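Local structure of kinesin-like protein Nod (Drosophila melanogaster, 3DC4) at residues Lys89-Phe94 and Gly133-Arg138; Thr225-Ser230 and His234-Ile239. The protein binds and hydrolyses ATP and binds microtubules through its kinesin motor domain, and is required for segregating non-exchange chromosomes in meiosis. All blocks are in the same frame, centred on the assembly; numbering follows the deposited sequence.

Interaction 1. Residues Lys89-Phe94 and Gly133-Arg138; sequences KLLEGF and GDIFER
Helices 84-92 and 127-141 of the kinesin motor domain, an alpha/beta P-loop NTPase fold, lie next to each other on one face of the central sheet, where Leu90 and Leu91 meet Ile135 and Arg138. The contact is apolar, with no hydrogen bond across it. Deeper in, the side chains of Leu90 and Ile135 cross at about a right angle, and Leu90 CD2 touches Ile135 CD1 at 3.6 Å. The first torsion of Leu90 (179°) swings CG away from its backbone N and carries this methyl toward the second helix. Both residues also rest on strand 220-229. Nearer the surface, Leu91 presses its CD2 methyl crosswise into the aliphatic part of Arg138. The fit is tight at Arg138 CB, 3.3 Å from Leu91 CD2, and continues at Arg138 CD, 3.6 Å from the same methyl. The other branch reaches Ile135 more loosely, Leu91 CD1 lying 4.5 Å from Ile135 CG1. Arg138 is fully extended from CG to NE and runs on past Leu91 over Leu84 and Val87, and its NH1 forms a salt bridge with Asp88. Just beyond Leu91, helix 84-92 ends in a Schellman motif: Gly93 takes a positive phi (106°), its N bonds to Leu90 O at 2.9 Å, and Phe94 N closes the turn on Lys89 O at 3.0 Å.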
loop_
_atom_site.group_PDB
_atom_site.type_symbol
_atom_site.label_atom_id
_atom_site.label_comp_id
_atom_site.label_asym_id
_atom_site.label_seq_id
_atom_site.Cartn_x
_atom_site.Cartn_y
_atom_site.Cartn_z
ATOM N N LYS A 89 10.734 9.284 6.056
ATOM C CA LYS A 89 11.607 8.423 5.275
ATOM C C LYS A 89 11.530 8.818 3.799
ATOM O O LYS A 89 12.554 8.940 3.125
ATOM C CB LYS A 89 11.208 6.952 5.460
ATOM C CG LYS A 89 11.117 6.493 6.925
ATOM C CD LYS A 89 12.411 6.734 7.704
ATOM C CE LYS A 89 12.294 6.251 9.146
ATOM N NZ LYS A 89 13.550 6.494 9.914
ATOM N N LEU A 90 10.314 9.023 3.307
ATOM C CA LEU A 90 10.110 9.424 1.924
ATOM C C LEU A 90 10.896 10.703 1.640
ATOM O O LEU A 90 11.620 10.789 0.653
ATOM C CB LEU A 90 8.626 9.678 1.667
ATOM C CG LEU A 90 8.262 10.126 0.246
ATOM C CD1 LEU A 90 8.456 8.987 -0.742
ATOM C CD2 LEU A 90 6.810 10.601 0.233
ATOM N N LEU A 91 10.748 11.692 2.516
ATOM C CA LEU A 91 11.437 12.965 2.352
ATOM C C LEU A 91 12.953 12.814 2.438
ATOM O O LEU A 91 13.693 13.595 1.845
ATOM C CB LEU A 91 10.941 13.972 3.396
ATOM C CG LEU A 91 9.641 14.722 3.076
ATOM C CD1 LEU A 91 8.546 13.759 2.675
ATOM C CD2 LEU A 91 9.226 15.532 4.292
ATOM N N GLU A 92 13.414 11.803 3.168
ATOM C CA GLU A 92 14.846 11.561 3.302
ATOM C C GLU A 92 15.381 10.849 2.067
ATOM O O GLU A 92 16.588 10.674 1.915
ATOM C CB GLU A 92 15.137 10.732 4.556
ATOM C CG GLU A 92 14.841 11.466 5.856
ATOM C CD GLU A 92 15.053 10.602 7.085
ATOM O OE1 GLU A 92 14.721 11.064 8.196
ATOM O OE2 GLU A 92 15.542 9.461 6.943
ATOM N N GLY A 93 14.476 10.436 1.184
ATOM C CA GLY A 93 14.892 9.770 -0.038
ATOM C C GLY A 93 14.662 8.274 -0.121
ATOM O O GLY A 93 15.025 7.653 -1.120
ATOM N N PHE A 94 14.060 7.678 0.903
ATOM C CA PHE A 94 13.816 6.239 0.860
ATOM C C PHE A 94 12.499 5.916 0.151
ATOM O O PHE A 94 11.529 6.665 0.261
ATOM C CB PHE A 94 13.808 5.653 2.283
ATOM C CG PHE A 94 15.097 5.860 3.037
ATOM C CD1 PHE A 94 15.308 7.020 3.776
ATOM C CD2 PHE A 94 16.105 4.902 2.994
ATOM C CE1 PHE A 94 16.504 7.224 4.465
ATOM C CE2 PHE A 94 17.305 5.093 3.679
ATOM C CZ PHE A 94 17.506 6.258 4.416
ATOM N N GLY A 133 -0.973 15.518 2.396
ATOM C CA GLY A 133 -1.055 16.703 3.231
ATOM C C GLY A 133 0.213 16.920 4.040
ATOM O O GLY A 133 0.750 18.023 4.051
ATOM N N ASP A 134 0.698 15.874 4.709
ATOM C CA ASP A 134 1.913 15.989 5.514
ATOM C C ASP A 134 3.170 16.165 4.663
ATOM O O ASP A 134 4.153 16.756 5.111
ATOM C CB ASP A 134 2.065 14.769 6.435
ATOM C CG ASP A 134 1.096 14.802 7.615
ATOM O OD1 ASP A 134 1.039 15.844 8.307
ATOM O OD2 ASP A 134 0.396 13.793 7.858
ATOM N N ILE A 135 3.139 15.644 3.441
ATOM C CA ILE A 135 4.269 15.777 2.532
ATOM C C ILE A 135 4.406 17.247 2.140
ATOM O O ILE A 135 5.498 17.812 2.206
ATOM C CB ILE A 135 4.062 14.920 1.271
ATOM C CG1 ILE A 135 4.200 13.437 1.634
ATOM C CG2 ILE A 135 5.075 15.301 0.190
ATOM C CD1 ILE A 135 3.801 12.500 0.519
ATOM N N PHE A 136 3.297 17.868 1.748
ATOM C CA PHE A 136 3.324 19.274 1.360
ATOM C C PHE A 136 3.800 20.133 2.526
ATOM O O PHE A 136 4.663 20.998 2.367
ATOM C CB PHE A 136 1.932 19.763 0.930
ATOM C CG PHE A 136 1.499 19.296 -0.440
ATOM C CD1 PHE A 136 2.414 19.162 -1.481
ATOM C CD2 PHE A 136 0.155 19.054 -0.704
ATOM C CE1 PHE A 136 1.994 18.796 -2.761
ATOM C CE2 PHE A 136 -0.275 18.688 -1.981
ATOM C CZ PHE A 136 0.645 18.560 -3.010
ATOM N N GLU A 137 3.229 19.889 3.700
ATOM C CA GLU A 137 3.577 20.654 4.889
ATOM C C GLU A 137 5.073 20.640 5.191
ATOM O O GLU A 137 5.678 21.685 5.429
ATOM C CB GLU A 137 2.795 20.119 6.087
ATOM C CG GLU A 137 3.076 20.839 7.385
ATOM C CD GLU A 137 2.112 20.429 8.474
ATOM O OE1 GLU A 137 0.893 20.646 8.296
ATOM O OE2 GLU A 137 2.569 19.886 9.503
ATOM N N ARG A 138 5.669 19.455 5.175
ATOM C CA ARG A 138 7.093 19.331 5.459
ATOM C C ARG A 138 7.959 19.894 4.341
ATOM O O ARG A 138 9.059 20.385 4.587
ATOM C CB ARG A 138 7.446 17.869 5.716
ATOM C CG ARG A 138 6.717 17.293 6.909
ATOM C CD ARG A 138 7.092 15.848 7.130
ATOM N NE ARG A 138 6.399 15.280 8.279
ATOM C CZ ARG A 138 6.547 14.026 8.689
ATOM N NH1 ARG A 138 7.365 13.210 8.042
ATOM N NH2 ARG A 138 5.877 13.588 9.743
#

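Interaction 2. Residues Thr225-Ser230 and His234-Ile239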
loop_
_atom_site.group_PDB
_atom_site.type_symbol
_atom_site.label_atom_id
_atom_site.label_comp_id
_atom_site.label_asym_id
_atom_site.label_seq_id
_atom_site.Cartn_x
_atom_site.Cartn_y
_atom_site.Cartn_z
ATOM N N THR A 225 0.921 6.320 -6.796
ATOM C CA THR A 225 2.211 6.671 -6.241
ATOM C C THR A 225 2.445 8.162 -6.157
ATOM O O THR A 225 2.257 8.893 -7.132
ATOM C CB THR A 225 3.346 6.048 -7.071
ATOM O OG1 THR A 225 3.259 4.624 -6.985
ATOM C CG2 THR A 225 4.707 6.505 -6.562
ATOM N N ILE A 226 2.836 8.596 -4.965
ATOM C CA ILE A 226 3.168 9.986 -4.727
ATOM C C ILE A 226 4.676 10.038 -4.936
ATOM O O ILE A 226 5.432 9.373 -4.222
ATOM C CB ILE A 226 2.824 10.407 -3.288
ATOM C CG1 ILE A 226 1.305 10.440 -3.116
ATOM C CG2 ILE A 226 3.439 11.766 -2.974
ATOM C CD1 ILE A 226 0.845 10.859 -1.718
ATOM N N HIS A 227 5.099 10.805 -5.937
ATOM C CA HIS A 227 6.511 10.945 -6.269
ATOM C C HIS A 227 7.077 12.249 -5.729
ATOM O O HIS A 227 6.483 13.315 -5.894
ATOM C CB HIS A 227 6.708 10.937 -7.788
ATOM C CG HIS A 227 6.230 9.690 -8.468
ATOM N ND1 HIS A 227 7.084 8.677 -8.848
ATOM C CD2 HIS A 227 4.990 9.301 -8.851
ATOM C CE1 HIS A 227 6.392 7.718 -9.439
ATOM N NE2 HIS A 227 5.118 8.072 -9.454
ATOM N N VAL A 228 8.229 12.144 -5.081
ATOM C CA VAL A 228 8.941 13.284 -4.523
ATOM C C VAL A 228 10.216 13.357 -5.355
ATOM O O VAL A 228 11.084 12.484 -5.259
ATOM C CB VAL A 228 9.279 13.038 -3.036
ATOM C CG1 VAL A 228 10.149 14.158 -2.493
ATOM C CG2 VAL A 228 7.984 12.953 -2.228
ATOM N N LYS A 229 10.314 14.394 -6.185
ATOM C CA LYS A 229 11.453 14.563 -7.079
ATOM C C LYS A 229 12.278 15.827 -6.882
ATOM O O LYS A 229 11.738 16.914 -6.689
ATOM C CB LYS A 229 10.971 14.530 -8.536
ATOM C CG LYS A 229 10.437 13.189 -9.020
ATOM C CD LYS A 229 10.186 13.233 -10.526
ATOM C CE LYS A 229 9.899 11.852 -11.099
ATOM N NZ LYS A 229 9.666 11.928 -12.567
ATOM N N SER A 230 13.596 15.660 -6.935
ATOM C CA SER A 230 14.538 16.769 -6.825
ATOM C C SER A 230 15.526 16.527 -7.953
ATOM O O SER A 230 15.485 15.481 -8.602
ATOM C CB SER A 230 15.286 16.752 -5.491
ATOM O OG SER A 230 16.382 15.853 -5.536
ATOM N N HIS A 234 14.819 10.989 -6.143
ATOM C CA HIS A 234 13.478 10.576 -6.532
ATOM C C HIS A 234 13.034 9.491 -5.560
ATOM O O HIS A 234 13.582 8.382 -5.556
ATOM C CB HIS A 234 13.478 10.026 -7.961
ATOM C CG HIS A 234 12.150 9.505 -8.419
ATOM N ND1 HIS A 234 11.988 8.853 -9.621
ATOM C CD2 HIS A 234 10.923 9.545 -7.844
ATOM C CE1 HIS A 234 10.719 8.512 -9.769
ATOM N NE2 HIS A 234 10.052 8.921 -8.705
ATOM N N SER A 235 12.062 9.821 -4.719
ATOM C CA SER A 235 11.546 8.855 -3.764
ATOM C C SER A 235 10.071 8.671 -4.062
ATOM O O SER A 235 9.400 9.584 -4.548
ATOM C CB SER A 235 11.763 9.329 -2.323
ATOM O OG SER A 235 11.269 10.641 -2.120
ATOM N N ARG A 236 9.575 7.477 -3.786
ATOM C CA ARG A 236 8.192 7.165 -4.075
ATOM C C ARG A 236 7.429 6.672 -2.865
ATOM O O ARG A 236 7.983 5.992 -2.005
ATOM C CB ARG A 236 8.118 6.066 -5.142
ATOM C CG ARG A 236 8.978 6.271 -6.394
ATOM C CD ARG A 236 9.043 4.964 -7.201
ATOM N NE ARG A 236 9.813 5.061 -8.441
ATOM C CZ ARG A 236 11.138 5.160 -8.501
ATOM N NH1 ARG A 236 11.743 5.239 -9.682
ATOM N NH2 ARG A 236 11.861 5.182 -7.386
ATOM N N MET A 237 6.157 7.042 -2.798
ATOM C CA MET A 237 5.290 6.538 -1.751
ATOM C C MET A 237 4.212 5.824 -2.542
ATOM O O MET A 237 3.308 6.452 -3.086
ATOM C CB MET A 237 4.645 7.635 -0.897
ATOM C CG MET A 237 3.525 7.055 -0.026
ATOM S SD MET A 237 3.271 7.836 1.564
ATOM C CE MET A 237 4.739 7.295 2.493
ATOM N N ASN A 238 4.341 4.506 -2.622
ATOM C CA ASN A 238 3.397 3.683 -3.353
ATOM C C ASN A 238 2.238 3.274 -2.460
ATOM O O ASN A 238 2.429 2.585 -1.458
ATOM C CB ASN A 238 4.080 2.411 -3.848
ATOM C CG ASN A 238 5.307 2.698 -4.695
ATOM O OD1 ASN A 238 5.211 3.328 -5.750
ATOM N ND2 ASN A 238 6.466 2.252 -4.229
ATOM N N ILE A 239 1.039 3.695 -2.837
ATOM C CA ILE A 239 -0.161 3.345 -2.105
ATOM C C ILE A 239 -0.825 2.286 -2.963
ATOM O O ILE A 239 -1.372 2.581 -4.037
ATOM C CB ILE A 239 -1.095 4.561 -1.933
ATOM C CG1 ILE A 239 -0.363 5.652 -1.145
ATOM C CG2 ILE A 239 -2.362 4.153 -1.191
ATOM C CD1 ILE A 239 0.151 5.197 0.214
HETATM O O HOH W 1 13.307 12.370 -3.052
#
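The His234 imidazole is sandwiched on the beta hairpin of strands 220-229 and 234-241 in the central sheet of the motor domain: Lys229 CE sits over one face, Arg236 CZ over the opposite face, and His227 ND1 meets its edge in plane. The lysine methylene makes a CH-pi contact, CE being 3.8 Å from the His234 ring centroid. At the edge, His227 ND1 and His234 NE2 share a nearly straight hydrogen bond of 3.0 Å whose proton could belong to either ring. The two rings meet rim to rim, with planes at 40°. Thr225 CG2 lies over a face of the His227 ring, whose NE2 bonds to Ser155. The flanking lysine and arginine would probably disfavour a second proton on His234. On the same face of the sheet, Thr225 OG1 donates to Asn238 OD1 at 2.6 Å, in the carbonyl plane on a lone pair, while Asn238 ND2 bonds to Thr97 and Ser299. Reciprocal N-H to O bonds join the antiparallel pairs Ile226-Met237 and Val228-Ser235. On the sheet face that carries these four residues, Ile226 CB packs against Met237 CB at 4.1 Å. A water donates to Val228 O at 3.1 Å and to Ser235 OG, which also bonds to Leu90 O, at 2.8 Å.

Overall arrangement
The two contacts have centres 9 Å apart and form successive layers: the helix pair of interaction 1 packs on the hairpin of interaction 2. Leu90 and Ile135 make the join. Leu90 CD2 lies 3.6 Å from Val228 CG2, and Ile135 CD1 lies 3.6 Å from Ile226 CG2. A probable hydrogen bond of 2.8 Å from Ser235 OG to Leu90 O adds a polar tie at the end of helix 84-92. That helix turns at Gly93 into strand 96-101, which pairs in parallel with strand 234-241 and leads into the P-loop, where Gln103-Ser109 contact ADP. Both contacts lie away from the nucleotide pocket itself.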